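Local coordinates for PILD processed protein (PDB 4D40) that probably serves as a structural subunit of a type IV pilus, the thin surface fibre with which bacteria adhere, at residues R5-S16 against Q34-F44. Sequence-based numbering, arbitrary orientation.
Sequences RRFDAQQYLVTS and QSLANSPYYSF
Tyr12 OH is gripped from two sides: the backbone N of Ala37 donates to it at 2.9 Å, with an N-H...O angle of 162°, and a water hydrogen-bonded to the same oxygen donates in turn to Ser35 O. This is the type IV pilin fold, in which the long pilin helix, of which this truncated construct keeps 2-27, packs against an antiparallel sheet; the loop 34-41 and the edge strand 42-48 meet the helix here. With CG anti to the backbone N (chi1 -177°), the Tyr12 side chain reaches across to the loop and sets its CD2 edge over the centre of the Phe44 face, an edge-to-face pair with centroids 4.9 Å apart. Leu13 CD2 meets the Phe44 rim. One turn back, Ala9 CB lies over the face of Tyr42, whose hydroxyl bonds to Gln65. At the start of the segment the Arg5 guanidinium lies flat on Tyr41, planes 6° apart, with CD 3.2 Å above the ring centre and CZ off-centre; Gln65 takes the hydrogen bond from NE. A serine in place of Tyr41 would probably leave that guanidinium without its aromatic platform and freer to swing. At the far end, Gln34 extends its amide to Ser16 O, NE2 donating at 3.2 Å, while Ser16 OG turns back to Tyr12 O and touches Leu36 CD2 at 3.5 Å.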
ATOM      1  N   ARG A   5       4.641 -13.208   4.109  1.00 25.93           N
ATOM      2  CA  ARG A   5       3.357 -12.529   4.044  1.00 26.74           C
ATOM      3  C   ARG A   5       3.516 -11.008   4.023  1.00 23.76           C
ATOM      4  O   ARG A   5       2.703 -10.308   3.422  1.00 24.88           O
ATOM      5  CB  ARG A   5       2.475 -12.955   5.215  1.00 27.84           C
ATOM      6  CG  ARG A   5       2.019 -14.398   5.119  1.00 30.61           C
ATOM      7  CD  ARG A   5       0.922 -14.685   6.108  1.00 38.39           C
ATOM      8  NE  ARG A   5       1.392 -14.615   7.489  1.00 39.57           N
ATOM      9  CZ  ARG A   5       1.681 -15.667   8.252  1.00 47.82           C
ATOM     10  NH1 ARG A   5       1.556 -16.904   7.786  1.00 45.83           N
ATOM     11  NH2 ARG A   5       2.096 -15.479   9.497  1.00 51.13           N
ATOM     12  N   ARG A   6       4.556 -10.506   4.684  1.00 24.61           N
ATOM     13  CA  ARG A   6       4.894  -9.087   4.609  1.00 22.00           C
ATOM     14  C   ARG A   6       5.238  -8.729   3.168  1.00 26.85           C
ATOM     15  O   ARG A   6       4.797  -7.706   2.643  1.00 23.98           O
ATOM     16  CB  ARG A   6       6.068  -8.749   5.537  1.00 24.46           C
ATOM     17  CG  ARG A   6       6.369  -7.248   5.642  1.00 25.42           C
ATOM     18  CD  ARG A   6       7.852  -6.984   5.876  1.00 26.28           C
ATOM     19  NE  ARG A   6       8.371  -7.726   7.014  1.00 30.48           N
ATOM     20  CZ  ARG A   6       9.653  -8.020   7.208  1.00 36.79           C
ATOM     21  NH1 ARG A   6      10.579  -7.630   6.340  1.00 36.58           N
ATOM     22  NH2 ARG A   6      10.013  -8.708   8.280  1.00 34.59           N
ATOM     23  N   PHE A   7       6.021  -9.585   2.523  1.00 28.54           N
ATOM     24  CA  PHE A   7       6.461  -9.306   1.162  1.00 26.82           C
ATOM     25  C   PHE A   7       5.290  -9.448   0.187  1.00 27.16           C
ATOM     26  O   PHE A   7       5.199  -8.698  -0.791  1.00 27.87           O
ATOM     27  CB  PHE A   7       7.621 -10.224   0.771  1.00 29.84           C
ATOM     28  CG  PHE A   7       8.905  -9.955   1.525  1.00 31.01           C
ATOM     29  CD1 PHE A   7       9.271  -8.664   1.890  1.00 30.49           C
ATOM     30  CD2 PHE A   7       9.752 -10.996   1.861  1.00 34.62           C
ATOM     31  CE1 PHE A   7      10.445  -8.424   2.579  1.00 30.25           C
ATOM     32  CE2 PHE A   7      10.932 -10.761   2.552  1.00 35.03           C
ATOM     33  CZ  PHE A   7      11.280  -9.473   2.907  1.00 32.55           C
ATOM     34  N   ASP A   8       4.392 -10.395   0.459  1.00 27.49           N
ATOM     35  CA  ASP A   8       3.149 -10.518  -0.306  1.00 27.72           C
ATOM     36  C   ASP A   8       2.342  -9.227  -0.246  1.00 25.61           C
ATOM     37  O   ASP A   8       1.811  -8.760  -1.253  1.00 26.76           O
ATOM     38  CB  ASP A   8       2.285 -11.667   0.218  1.00 27.67           C
ATOM     39  CG  ASP A   8       2.818 -13.033  -0.163  1.00 37.21           C
ATOM     40  OD1 ASP A   8       3.663 -13.128  -1.081  1.00 39.88           O
ATOM     41  OD2 ASP A   8       2.374 -14.017   0.463  1.00 37.03           O
ATOM     42  N   ALA A   9       2.230  -8.665   0.951  1.00 23.69           N
ATOM     43  CA  ALA A   9       1.504  -7.414   1.139  1.00 21.39           C
ATOM     44  C   ALA A   9       2.174  -6.280   0.374  1.00 22.70           C
ATOM     45  O   ALA A   9       1.503  -5.457  -0.252  1.00 20.87           O
ATOM     46  CB  ALA A   9       1.409  -7.079   2.623  1.00 20.79           C
ATOM     47  N   GLN A  10       3.501  -6.248   0.418  1.00 20.94           N
ATOM     48  CA  GLN A  10       4.262  -5.245  -0.314  1.00 21.98           C
ATOM     49  C   GLN A  10       3.986  -5.347  -1.808  1.00 24.78           C
ATOM     50  O   GLN A  10       3.778  -4.336  -2.477  1.00 24.65           O
ATOM     51  CB  GLN A  10       5.760  -5.395  -0.040  1.00 19.60           C
ATOM     52  CG  GLN A  10       6.168  -4.903   1.337  1.00 22.63           C
ATOM     53  CD  GLN A  10       7.605  -5.213   1.692  1.00 28.26           C
ATOM     54  OE1 GLN A  10       8.447  -5.458   0.823  1.00 25.50           O
ATOM     55  NE2 GLN A  10       7.899  -5.204   2.988  1.00 26.03           N
ATOM     56  N   GLN A  11       3.971  -6.570  -2.322  1.00 23.69           N
ATOM     57  CA  GLN A  11       3.734  -6.787  -3.744  1.00 25.15           C
ATOM     58  C   GLN A  11       2.359  -6.282  -4.144  1.00 25.06           C
ATOM     59  O   GLN A  11       2.179  -5.767  -5.242  1.00 25.26           O
ATOM     60  CB  GLN A  11       3.868  -8.267  -4.089  1.00 26.95           C
ATOM     61  CG  GLN A  11       5.298  -8.768  -4.091  1.00 36.94           C
ATOM     62  CD  GLN A  11       5.387 -10.258  -4.369  1.00 53.24           C
ATOM     63  OE1 GLN A  11       4.992 -11.079  -3.542  1.00 48.61           O
ATOM     64  NE2 GLN A  11       5.898 -10.610  -5.541  1.00 70.34           N
ATOM     65  N   TYR A  12       1.396  -6.406  -3.236  1.00 23.60           N
ATOM     66  CA  TYR A  12       0.029  -6.001  -3.525  1.00 22.82           C
ATOM     67  C   TYR A  12      -0.098  -4.489  -3.483  1.00 20.09           C
ATOM     68  O   TYR A  12      -0.853  -3.911  -4.264  1.00 23.57           O
ATOM     69  CB  TYR A  12      -0.941  -6.642  -2.537  1.00 22.63           C
ATOM     70  CG  TYR A  12      -2.393  -6.337  -2.813  1.00 28.65           C
ATOM     71  CD1 TYR A  12      -2.975  -6.683  -4.017  1.00 29.48           C
ATOM     72  CD2 TYR A  12      -3.189  -5.719  -1.857  1.00 28.75           C
ATOM     73  CE1 TYR A  12      -4.302  -6.415  -4.275  1.00 30.48           C
ATOM     74  CE2 TYR A  12      -4.521  -5.451  -2.106  1.00 31.26           C
ATOM     75  CZ  TYR A  12      -5.072  -5.803  -3.318  1.00 29.45           C
ATOM     76  OH  TYR A  12      -6.398  -5.545  -3.576  1.00 31.89           O
ATOM     77  N   LEU A  13       0.627  -3.853  -2.567  1.00 20.57           N
ATOM     78  CA  LEU A  13       0.669  -2.391  -2.524  1.00 18.46           C
ATOM     79  C   LEU A  13       1.243  -1.867  -3.830  1.00 20.26           C
ATOM     80  O   LEU A  13       0.777  -0.854  -4.353  1.00 20.66           O
ATOM     81  CB  LEU A  13       1.499  -1.892  -1.343  1.00 20.44           C
ATOM     82  CG  LEU A  13       0.907  -2.181   0.043  1.00 22.74           C
ATOM     83  CD1 LEU A  13       1.898  -1.811   1.127  1.00 22.82           C
ATOM     84  CD2 LEU A  13      -0.376  -1.423   0.236  1.00 21.79           C
ATOM     85  N   VAL A  14       2.239  -2.571  -4.360  1.00 19.54           N
ATOM     86  CA  VAL A  14       2.913  -2.126  -5.580  1.00 19.47           C
ATOM     87  C   VAL A  14       1.982  -2.226  -6.786  1.00 25.02           C
ATOM     88  O   VAL A  14       1.854  -1.266  -7.542  1.00 21.54           O
ATOM     89  CB  VAL A  14       4.212  -2.930  -5.818  1.00 21.90           C
ATOM     90  CG1 VAL A  14       4.740  -2.754  -7.249  1.00 22.53           C
ATOM     91  CG2 VAL A  14       5.266  -2.491  -4.817  1.00 24.11           C
ATOM     92  N   THR A  15       1.312  -3.359  -6.968  1.00 24.14           N
ATOM     93  CA  THR A  15       0.431  -3.486  -8.128  1.00 23.91           C
ATOM     94  C   THR A  15      -0.751  -2.524  -7.964  1.00 23.49           C
ATOM     95  O   THR A  15      -1.292  -2.019  -8.949  1.00 22.41           O
ATOM     96  CB  THR A  15      -0.056  -4.932  -8.340  1.00 33.16           C
ATOM     97  OG1 THR A  15      -0.642  -5.434  -7.141  1.00 32.12           O
ATOM     98  CG2 THR A  15       1.106  -5.823  -8.743  1.00 39.01           C
ATOM     99  N   SER A  16      -1.122  -2.237  -6.721  1.00 20.30           N
ATOM    100  CA  SER A  16      -2.168  -1.251  -6.466  1.00 17.53           C
ATOM    101  C   SER A  16      -1.721   0.150  -6.870  1.00 18.14           C
ATOM    102  O   SER A  16      -2.491   0.897  -7.475  1.00 18.07           O
ATOM    103  CB  SER A  16      -2.578  -1.269  -4.999  1.00 18.57           C
ATOM    104  OG  SER A  16      -3.200  -2.510  -4.683  1.00 21.59           O
ATOM    105  N   GLN A  34     -10.434   3.205  -4.146  1.00 21.68           N
ATOM    106  CA  GLN A  34      -9.862   2.038  -4.807  1.00 20.83           C
ATOM    107  C   GLN A  34     -10.293   0.811  -4.020  1.00 28.10           C
ATOM    108  O   GLN A  34     -10.162   0.784  -2.797  1.00 29.05           O
ATOM    109  CB  GLN A  34      -8.334   2.118  -4.883  1.00 28.02           C
ATOM    110  CG  GLN A  34      -7.685   0.960  -5.650  1.00 32.93           C
ATOM    111  CD  GLN A  34      -6.162   1.053  -5.702  1.00 35.02           C
ATOM    112  OE1 GLN A  34      -5.528   1.550  -4.769  1.00 35.74           O
ATOM    113  NE2 GLN A  34      -5.571   0.571  -6.796  1.00 27.36           N
ATOM    114  N   SER A  35     -10.824  -0.188  -4.717  1.00 29.37           N
ATOM    115  CA  SER A  35     -11.230  -1.431  -4.077  0.52 30.34           C
ATOM    116  C   SER A  35     -10.006  -2.293  -3.795  1.00 32.86           C
ATOM    117  O   SER A  35      -9.225  -2.598  -4.699  1.00 33.96           O
ATOM    118  CB  SER A  35     -12.227  -2.186  -4.956  0.52 35.54           C
ATOM    119  OG  SER A  35     -12.709  -3.342  -4.295  0.52 38.56           O
ATOM    120  N   LEU A  36      -9.840  -2.675  -2.534  1.00 24.77           N
ATOM    121  CA  LEU A  36      -8.695  -3.469  -2.117  1.00 21.48           C
ATOM    122  C   LEU A  36      -9.183  -4.684  -1.356  1.00 25.85           C
ATOM    123  O   LEU A  36     -10.194  -4.619  -0.662  1.00 29.07           O
ATOM    124  CB  LEU A  36      -7.747  -2.646  -1.248  1.00 20.31           C
ATOM    125  CG  LEU A  36      -7.148  -1.397  -1.896  1.00 23.13           C
ATOM    126  CD1 LEU A  36      -6.493  -0.531  -0.837  1.00 25.82           C
ATOM    127  CD2 LEU A  36      -6.150  -1.793  -2.966  1.00 22.67           C
ATOM    128  N   ALA A  37      -8.460  -5.789  -1.501  1.00 28.24           N
ATOM    129  CA  ALA A  37      -8.844  -7.051  -0.871  1.00 32.11           C
ATOM    130  C   ALA A  37      -8.019  -7.312   0.377  1.00 30.85           C
ATOM    131  O   ALA A  37      -6.800  -7.416   0.303  1.00 39.13           O
ATOM    132  CB  ALA A  37      -8.677  -8.191  -1.849  1.00 34.67           C
ATOM    133  N   ASN A  38      -8.688  -7.432   1.520  1.00 32.81           N
ATOM    134  CA  ASN A  38      -8.009  -7.789   2.761  1.00 28.35           C
ATOM    135  C   ASN A  38      -7.749  -9.286   2.876  1.00 34.14           C
ATOM    136  O   ASN A  38      -8.367 -10.097   2.183  1.00 35.46           O
ATOM    137  CB  ASN A  38      -8.818  -7.328   3.973  1.00 34.21           C
ATOM    138  CG  ASN A  38      -8.864  -5.829   4.099  1.00 39.05           C
ATOM    139  OD1 ASN A  38      -8.084  -5.126   3.471  1.00 34.00           O
ATOM    140  ND2 ASN A  38      -9.775  -5.330   4.926  1.00 39.08           N
ATOM    141  N   SER A  39      -6.818  -9.629   3.758  1.00 25.72           N
ATOM    142  CA  SER A  39      -6.483 -11.013   4.068  1.00 23.51           C
ATOM    143  C   SER A  39      -6.591 -11.205   5.568  1.00 24.83           C
ATOM    144  O   SER A  39      -6.793 -10.246   6.299  1.00 25.97           O
ATOM    145  CB  SER A  39      -5.070 -11.348   3.601  1.00 26.39           C
ATOM    146  OG  SER A  39      -4.113 -10.780   4.482  1.00 26.88           O
ATOM    147  N   PRO A  40      -6.434 -12.442   6.040  1.00 26.42           N
ATOM    148  CA  PRO A  40      -6.411 -12.647   7.491  1.00 29.30           C
ATOM    149  C   PRO A  40      -5.231 -11.959   8.180  1.00 29.39           C
ATOM    150  O   PRO A  40      -5.238 -11.839   9.409  1.00 28.89           O
ATOM    151  CB  PRO A  40      -6.299 -14.166   7.625  1.00 32.45           C
ATOM    152  CG  PRO A  40      -6.851 -14.702   6.347  1.00 36.73           C
ATOM    153  CD  PRO A  40      -6.455 -13.716   5.301  1.00 30.35           C
ATOM    154  N   TYR A  41      -4.257 -11.502   7.395  1.00 27.50           N
ATOM    155  CA  TYR A  41      -2.992 -11.002   7.927  1.00 31.59           C
ATOM    156  C   TYR A  41      -2.791  -9.500   7.769  1.00 22.93           C
ATOM    157  O   TYR A  41      -2.078  -8.891   8.571  1.00 23.52           O
ATOM    158  CB  TYR A  41      -1.836 -11.730   7.251  1.00 23.76           C
ATOM    159  CG  TYR A  41      -1.897 -13.222   7.443  1.00 26.34           C
ATOM    160  CD1 TYR A  41      -1.508 -13.792   8.642  1.00 31.65           C
ATOM    161  CD2 TYR A  41      -2.342 -14.056   6.429  1.00 33.34           C
ATOM    162  CE1 TYR A  41      -1.557 -15.154   8.833  1.00 38.94           C
ATOM    163  CE2 TYR A  41      -2.396 -15.427   6.611  1.00 32.11           C
ATOM    164  CZ  TYR A  41      -2.000 -15.965   7.815  1.00 38.21           C
ATOM    165  OH  TYR A  41      -2.038 -17.322   8.016  1.00 41.80           O
ATOM    166  N   TYR A  42      -3.413  -8.909   6.755  1.00 23.15           N
ATOM    167  CA  TYR A  42      -3.306  -7.473   6.526  1.00 21.35           C
ATOM    168  C   TYR A  42      -4.629  -6.859   6.102  1.00 21.50           C
ATOM    169  O   TYR A  42      -5.413  -7.471   5.371  1.00 22.52           O
ATOM    170  CB  TYR A  42      -2.255  -7.149   5.449  1.00 19.89           C
ATOM    171  CG  TYR A  42      -0.824  -7.310   5.909  1.00 19.66           C
ATOM    172  CD1 TYR A  42      -0.145  -6.260   6.512  1.00 19.05           C
ATOM    173  CD2 TYR A  42      -0.151  -8.504   5.726  1.00 20.65           C
ATOM    174  CE1 TYR A  42       1.162  -6.407   6.944  1.00 19.10           C
ATOM    175  CE2 TYR A  42       1.151  -8.666   6.153  1.00 22.98           C
ATOM    176  CZ  TYR A  42       1.805  -7.613   6.755  1.00 20.07           C
ATOM    177  OH  TYR A  42       3.101  -7.774   7.174  1.00 22.12           O
ATOM    178  N   SER A  43      -4.846  -5.632   6.561  1.00 20.83           N
ATOM    179  CA  SER A  43      -5.960  -4.810   6.127  1.00 20.93           C
ATOM    180  C   SER A  43      -5.397  -3.685   5.283  1.00 19.15           C
ATOM    181  O   SER A  43      -4.518  -2.956   5.735  1.00 22.71           O
ATOM    182  CB  SER A  43      -6.729  -4.262   7.327  1.00 24.13           C
ATOM    183  OG  SER A  43      -7.214  -5.321   8.123  1.00 26.84           O
ATOM    184  N   PHE A  44      -5.895  -3.558   4.056  1.00 22.15           N
ATOM    185  CA  PHE A  44      -5.363  -2.572   3.112  1.00 17.57           C
ATOM    186  C   PHE A  44      -6.280  -1.362   2.980  1.00 21.19           C
ATOM    187  O   PHE A  44      -7.506  -1.498   2.991  1.00 24.05           O
ATOM    188  CB  PHE A  44      -5.157  -3.211   1.741  1.00 20.26           C
ATOM    189  CG  PHE A  44      -4.184  -4.350   1.744  1.00 23.82           C
ATOM    190  CD1 PHE A  44      -2.827  -4.126   1.565  1.00 22.52           C
ATOM    191  CD2 PHE A  44      -4.622  -5.651   1.928  1.00 25.31           C
ATOM    192  CE1 PHE A  44      -1.929  -5.180   1.565  1.00 19.12           C
ATOM    193  CE2 PHE A  44      -3.731  -6.702   1.924  1.00 24.56           C
ATOM    194  CZ  PHE A  44      -2.380  -6.464   1.748  1.00 21.05           C
TER
HETATM  195  O   HOH W   1      -7.333  -4.634  -5.651  1.00 48.16           O